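Local coordinates for sensor protein (Rhodopseudomonas palustris, PDB 2OOL), which senses light through a bound bilin chromophore and probably acts as a histidine kinase in signalling, the present piece being its chromophore-binding domain, at residues P234-R239 with E271-M276. Numbering follows the deposited sequence. Where two conformers were deposited one is given.
With LBV (3-[2-[(Z)-[3-(2-carboxyethyl)-5-[(Z)-(4-ethenyl-3-methyl-5-oxidanylidene-pyrrol-2-ylidene)methyl]-4-methyl-pyrrol-1-ium -2-ylidene]methyl]-5-[(Z)-[(3E)-3-ethylidene-4-methyl-5-oxidanylidene-pyrrolidin-2-ylidene]methyl]-4-methyl-1H-pyrrol-3- yl]propanoic acid), chain C.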
ATOM      1  N   PRO A 234     -13.307  -1.798  18.851  1.00 53.36           N
ATOM      2  CA  PRO A 234     -12.087  -2.349  19.474  1.00 53.50           C
ATOM      3  C   PRO A 234     -12.258  -3.063  20.803  1.00 54.12           C
ATOM      4  O   PRO A 234     -11.436  -3.934  21.114  1.00 54.99           O
ATOM      5  CB  PRO A 234     -11.193  -1.143  19.690  1.00 53.72           C
ATOM      6  CG  PRO A 234     -11.850   0.022  19.024  1.00 53.68           C
ATOM      7  CD  PRO A 234     -13.281  -0.333  18.731  1.00 53.17           C
ATOM      8  N   ASP A 235     -13.260  -2.658  21.580  1.00 54.35           N
ATOM      9  CA  ASP A 235     -13.592  -3.228  22.861  1.00 54.73           C
ATOM     10  C   ASP A 235     -15.091  -3.282  22.993  1.00 54.44           C
ATOM     11  O   ASP A 235     -15.714  -2.222  23.098  1.00 55.22           O
ATOM     12  CB  ASP A 235     -13.043  -2.385  24.013  1.00 55.23           C
ATOM     13  CG  ASP A 235     -13.209  -3.084  25.400  1.00 56.69           C
ATOM     14  OD1 ASP A 235     -13.861  -4.160  25.538  1.00 55.28           O
ATOM     15  OD2 ASP A 235     -12.646  -2.546  26.373  1.00 64.07           O
ATOM     16  N   ILE A 236     -15.661  -4.504  22.945  1.00 55.03           N
ATOM     17  CA  ILE A 236     -17.112  -4.701  22.980  1.00 54.85           C
ATOM     18  C   ILE A 236     -17.682  -4.373  24.353  1.00 55.85           C
ATOM     19  O   ILE A 236     -18.896  -4.303  24.515  1.00 56.84           O
ATOM     20  CB  ILE A 236     -17.601  -6.158  22.544  1.00 54.84           C
ATOM     21  CG1 ILE A 236     -17.168  -7.225  23.582  1.00 54.19           C
ATOM     22  CG2 ILE A 236     -17.138  -6.491  21.078  1.00 53.85           C
ATOM     23  CD1 ILE A 236     -17.689  -8.702  23.392  1.00 53.12           C
ATOM     24  N   GLY A 237     -16.831  -4.189  25.351  1.00 56.77           N
ATOM     25  CA  GLY A 237     -17.297  -3.893  26.726  1.00 56.19           C
ATOM     26  C   GLY A 237     -17.301  -2.418  27.061  1.00 56.85           C
ATOM     27  O   GLY A 237     -17.594  -2.034  28.202  1.00 57.19           O
ATOM     28  N   TYR A 238     -17.045  -1.572  26.065  1.00 56.88           N
ATOM     29  CA  TYR A 238     -16.952  -0.157  26.286  1.00 56.63           C
ATOM     30  C   TYR A 238     -18.202   0.409  26.969  1.00 58.05           C
ATOM     31  O   TYR A 238     -19.298  -0.121  26.853  1.00 58.23           O
ATOM     32  CB  TYR A 238     -16.703   0.562  24.951  1.00 56.33           C
ATOM     33  CG  TYR A 238     -17.933   0.732  24.051  1.00 54.55           C
ATOM     34  CD1 TYR A 238     -18.341  -0.272  23.180  1.00 53.89           C
ATOM     35  CD2 TYR A 238     -18.692   1.876  24.109  1.00 53.79           C
ATOM     36  CE1 TYR A 238     -19.449  -0.110  22.335  1.00 53.46           C
ATOM     37  CE2 TYR A 238     -19.801   2.044  23.280  1.00 54.33           C
ATOM     38  CZ  TYR A 238     -20.171   1.053  22.397  1.00 53.55           C
ATOM     39  OH  TYR A 238     -21.285   1.240  21.617  1.00 55.13           O
ATOM     40  N   ARG A 239     -18.014   1.507  27.678  1.00 59.60           N
ATOM     41  CA  ARG A 239     -19.099   2.293  28.239  1.00 59.85           C
ATOM     42  C   ARG A 239     -19.314   3.450  27.278  1.00 59.35           C
ATOM     43  O   ARG A 239     -18.393   4.253  27.094  1.00 59.28           O
ATOM     44  CB  ARG A 239     -18.646   2.808  29.596  1.00 60.06           C
ATOM     45  CG  ARG A 239     -19.658   3.611  30.371  1.00 63.58           C
ATOM     46  CD  ARG A 239     -19.113   3.973  31.810  1.00 66.05           C
ATOM     47  NE  ARG A 239     -18.540   2.779  32.488  1.00 69.87           N
ATOM     48  CZ  ARG A 239     -18.113   2.763  33.752  1.00 71.90           C
ATOM     49  NH1 ARG A 239     -18.188   3.862  34.518  1.00 74.63           N
ATOM     50  NH2 ARG A 239     -17.615   1.634  34.269  1.00 74.73           N
ATOM     51  N   GLU A 271     -24.002  -7.795  22.813  1.00 58.47           N
ATOM     52  CA  GLU A 271     -24.347  -8.984  23.615  1.00 58.93           C
ATOM     53  C   GLU A 271     -24.166 -10.255  22.779  1.00 58.63           C
ATOM     54  O   GLU A 271     -23.729 -11.295  23.274  1.00 59.07           O
ATOM     55  CB  GLU A 271     -25.773  -8.803  24.133  1.00 58.71           C
ATOM     56  CG  GLU A 271     -26.479 -10.004  24.744  1.00 61.43           C
ATOM     57  CD  GLU A 271     -27.821  -9.588  25.454  1.00 63.71           C
ATOM     58  OE1 GLU A 271     -27.996  -8.360  25.749  1.00 72.08           O
ATOM     59  OE2 GLU A 271     -28.689 -10.480  25.707  1.00 68.19           O
ATOM     60  N   TYR A 272     -24.494 -10.159  21.499  1.00 58.54           N
ATOM     61  CA  TYR A 272     -24.191 -11.202  20.537  1.00 58.22           C
ATOM     62  C   TYR A 272     -22.714 -11.551  20.561  1.00 57.97           C
ATOM     63  O   TYR A 272     -22.335 -12.729  20.535  1.00 55.17           O
ATOM     64  CB  TYR A 272     -24.545 -10.709  19.142  1.00 59.74           C
ATOM     65  CG  TYR A 272     -24.227 -11.664  18.016  1.00 60.05           C
ATOM     66  CD1 TYR A 272     -23.026 -11.571  17.307  1.00 62.42           C
ATOM     67  CD2 TYR A 272     -25.154 -12.610  17.613  1.00 62.30           C
ATOM     68  CE1 TYR A 272     -22.744 -12.434  16.261  1.00 62.48           C
ATOM     69  CE2 TYR A 272     -24.888 -13.485  16.560  1.00 63.57           C
ATOM     70  CZ  TYR A 272     -23.688 -13.397  15.887  1.00 63.92           C
ATOM     71  OH  TYR A 272     -23.450 -14.271  14.831  1.00 64.63           O
ATOM     72  N   MET A 273     -21.874 -10.517  20.571  1.00 56.75           N
ATOM     73  CA  MET A 273     -20.425 -10.730  20.557  1.00 56.77           C
ATOM     74  C   MET A 273     -19.900 -11.279  21.879  1.00 56.36           C
ATOM     75  O   MET A 273     -18.977 -12.077  21.884  1.00 55.76           O
ATOM     76  CB  MET A 273     -19.703  -9.453  20.178  1.00 56.63           C
ATOM     77  CG  MET A 273     -19.976  -9.010  18.771  1.00 55.85           C
ATOM     78  SD  MET A 273     -19.461 -10.230  17.572  1.00 57.71           S
ATOM     79  CE  MET A 273     -17.707 -10.355  17.975  1.00 58.97           C
ATOM     80  N   VAL A 274     -20.480 -10.860  22.997  1.00 56.99           N
ATOM     81  CA  VAL A 274     -20.171 -11.484  24.284  1.00 57.61           C
ATOM     82  C   VAL A 274     -20.359 -13.014  24.223  1.00 58.53           C
ATOM     83  O   VAL A 274     -19.460 -13.800  24.627  1.00 57.84           O
ATOM     84  CB  VAL A 274     -21.003 -10.842  25.431  1.00 57.20           C
ATOM     85  CG1 VAL A 274     -20.927 -11.686  26.690  1.00 56.85           C
ATOM     86  CG2 VAL A 274     -20.509  -9.422  25.708  1.00 55.21           C
ATOM     87  N   ASN A 275     -21.500 -13.436  23.670  1.00 59.51           N
ATOM     88  CA  ASN A 275     -21.801 -14.857  23.497  1.00 60.23           C
ATOM     89  C   ASN A 275     -20.893 -15.525  22.499  1.00 60.78           C
ATOM     90  O   ASN A 275     -20.596 -16.716  22.618  1.00 61.25           O
ATOM     91  CB  ASN A 275     -23.267 -15.064  23.097  1.00 60.91           C
ATOM     92  CG  ASN A 275     -24.228 -14.482  24.126  1.00 64.10           C
ATOM     93  OD1 ASN A 275     -23.856 -14.283  25.288  1.00 67.53           O
ATOM     94  ND2 ASN A 275     -25.458 -14.162  23.699  1.00 67.32           N
ATOM     95  N   MET A 276     -20.418 -14.772  21.524  1.00 61.65           N
ATOM     96  CA  MET A 276     -19.420 -15.296  20.575  1.00 62.06           C
ATOM     97  C   MET A 276     -18.077 -15.580  21.284  1.00 60.47           C
ATOM     98  O   MET A 276     -17.300 -16.381  20.819  1.00 59.47           O
ATOM     99  CB  MET A 276     -19.180 -14.247  19.477  1.00 62.30           C
ATOM    100  CG  MET A 276     -18.571 -14.772  18.178  1.00 63.54           C
ATOM    101  SD  MET A 276     -19.697 -14.468  16.771  1.00 70.47           S
ATOM    102  CE  MET A 276     -19.583 -16.019  15.894  1.00 63.34           C
TER
HETATM  103  C1A LBV C 400     -28.629 -10.419  16.436  1.00 55.95           C
HETATM  104  C1B LBV C 400     -27.495  -6.352  15.048  1.00 50.99           C
HETATM  105  O1B LBV C 400     -24.795  -0.484  15.467  1.00 34.79           O
HETATM  106  C1C LBV C 400     -23.520  -7.080  12.980  1.00 43.62           C
HETATM  107  O1C LBV C 400     -18.426  -6.219  12.387  1.00 38.53           O
HETATM  108  C1D LBV C 400     -21.886 -11.486  12.380  1.00 49.75           C
HETATM  109  C2A LBV C 400     -30.093 -10.207  16.735  1.00 54.65           C
HETATM  110  C2B LBV C 400     -27.412  -4.963  14.878  1.00 46.95           C
HETATM  111  O2B LBV C 400     -23.643  -1.015  13.667  1.00 34.47           O
HETATM  112  C2C LBV C 400     -22.279  -7.009  12.314  1.00 40.66           C
HETATM  113  O2C LBV C 400     -19.167  -6.811  14.386  1.00 32.55           O
HETATM  114  C2D LBV C 400     -22.120 -12.788  11.892  1.00 50.56           C
HETATM  115  C3A LBV C 400     -30.168  -8.715  16.362  1.00 55.35           C
HETATM  116  C3B LBV C 400     -26.195  -4.673  14.265  1.00 44.10           C
HETATM  117  C3C LBV C 400     -21.893  -8.315  12.057  1.00 43.20           C
HETATM  118  C3D LBV C 400     -20.886 -13.396  11.817  1.00 51.80           C
HETATM  119  C4A LBV C 400     -28.891  -8.269  15.924  1.00 54.88           C
HETATM  120  C4B LBV C 400     -25.548  -5.918  14.013  1.00 44.24           C
HETATM  121  C4C LBV C 400     -22.868  -9.174  12.591  1.00 43.28           C
HETATM  122  C4D LBV C 400     -19.941 -12.463  12.264  1.00 52.52           C
HETATM  123  CAA LBV C 400     -31.316  -7.893  16.416  1.00 55.80           C
HETATM  124  CAB LBV C 400     -25.682  -3.264  13.927  1.00 40.89           C
HETATM  125  CAC LBV C 400     -21.412  -5.798  11.895  1.00 41.48           C
HETATM  126  CAD LBV C 400     -20.682 -14.693  11.411  1.00 50.72           C
HETATM  127  CBA LBV C 400     -32.780  -8.290  16.804  1.00 58.06           C
HETATM  128  CBB LBV C 400     -24.644  -2.778  14.919  1.00 38.07           C
HETATM  129  CBC LBV C 400     -20.527  -5.313  13.086  1.00 40.03           C
HETATM  130  CBD LBV C 400     -19.423 -15.277  11.327  1.00 50.46           C
HETATM  131  CGB LBV C 400     -24.334  -1.292  14.651  1.00 36.62           C
HETATM  132  CGC LBV C 400     -19.250  -6.187  13.314  1.00 39.62           C
HETATM  133  CHB LBV C 400     -28.667  -6.929  15.557  1.00 49.81           C
HETATM  134  CHC LBV C 400     -24.260  -5.950  13.396  1.00 42.67           C
HETATM  135  CHD LBV C 400     -22.914 -10.570  12.567  1.00 46.33           C
HETATM  136  CMA LBV C 400     -30.322 -10.431  18.238  0.50 56.38           C
HETATM  137  CMB LBV C 400     -28.462  -3.922  15.327  1.00 42.99           C
HETATM  138  CMC LBV C 400     -20.584  -8.648  11.309  1.00 40.02           C
HETATM  139  CMD LBV C 400     -23.454 -13.454  11.488  1.00 47.67           C
HETATM  140  N_A LBV C 400     -28.035  -9.295  15.985  1.00 55.96           N
HETATM  141  O_A LBV C 400     -28.040 -11.486  16.578  1.00 55.40           O
HETATM  142  N_B LBV C 400     -26.378  -6.858  14.498  1.00 43.22           N
HETATM  143  N_C LBV C 400     -23.802  -8.385  13.127  1.00 43.28           N
HETATM  144  N_D LBV C 400     -20.591 -11.350  12.601  1.00 49.36           N
HETATM  145  O_D LBV C 400     -18.708 -12.597  12.360  1.00 48.55           O
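I236, at the second position of a type I beta turn from D235 to Y238, packs against M273 on helix 267-276 of the GAF domain, which holds the bilin. Followed outward from CB, its side chain splits: branch CG2 rests 4.0 Å from M273 CB, while CG1, set by chi1 of 68° in the gap flanked by backbone N and C, carries CD1, extended at chi2, onto the helix backbone. There CD1 lies 3.7 Å from M273 C and 3.6 Å from V274 N, so the methyl covers a peptide unit as well as side chains. Its approach to V274 CG2 is less certain, because V274 was deposited in two conformers. Of the M273 side chain, CB alone meets the turn; the two side chains cross at about a right angle, and the methionine, bent at chi2 and chi3, turns back from the loop and touches H299. I236 also touches L270 on the same helix. Y272, one residue before M273, meets the chromophore: CD2 is 3.3 Å from LBV O_A, at an oblique angle to the ring, and OH is 3.4 Å from LBV CMD. An alanine here removes the ring beside O_A and the hydroxyl beside CMD, and would probably leave the outer pyrroles freer to shift. The turn carrying I236 is braced by an Asx turn: G237 N donates to D235 OD1 at 3.0 Å. The bond is fairly straight (158° at the hydrogen) but meets OD1 54° out of the carboxylate plane.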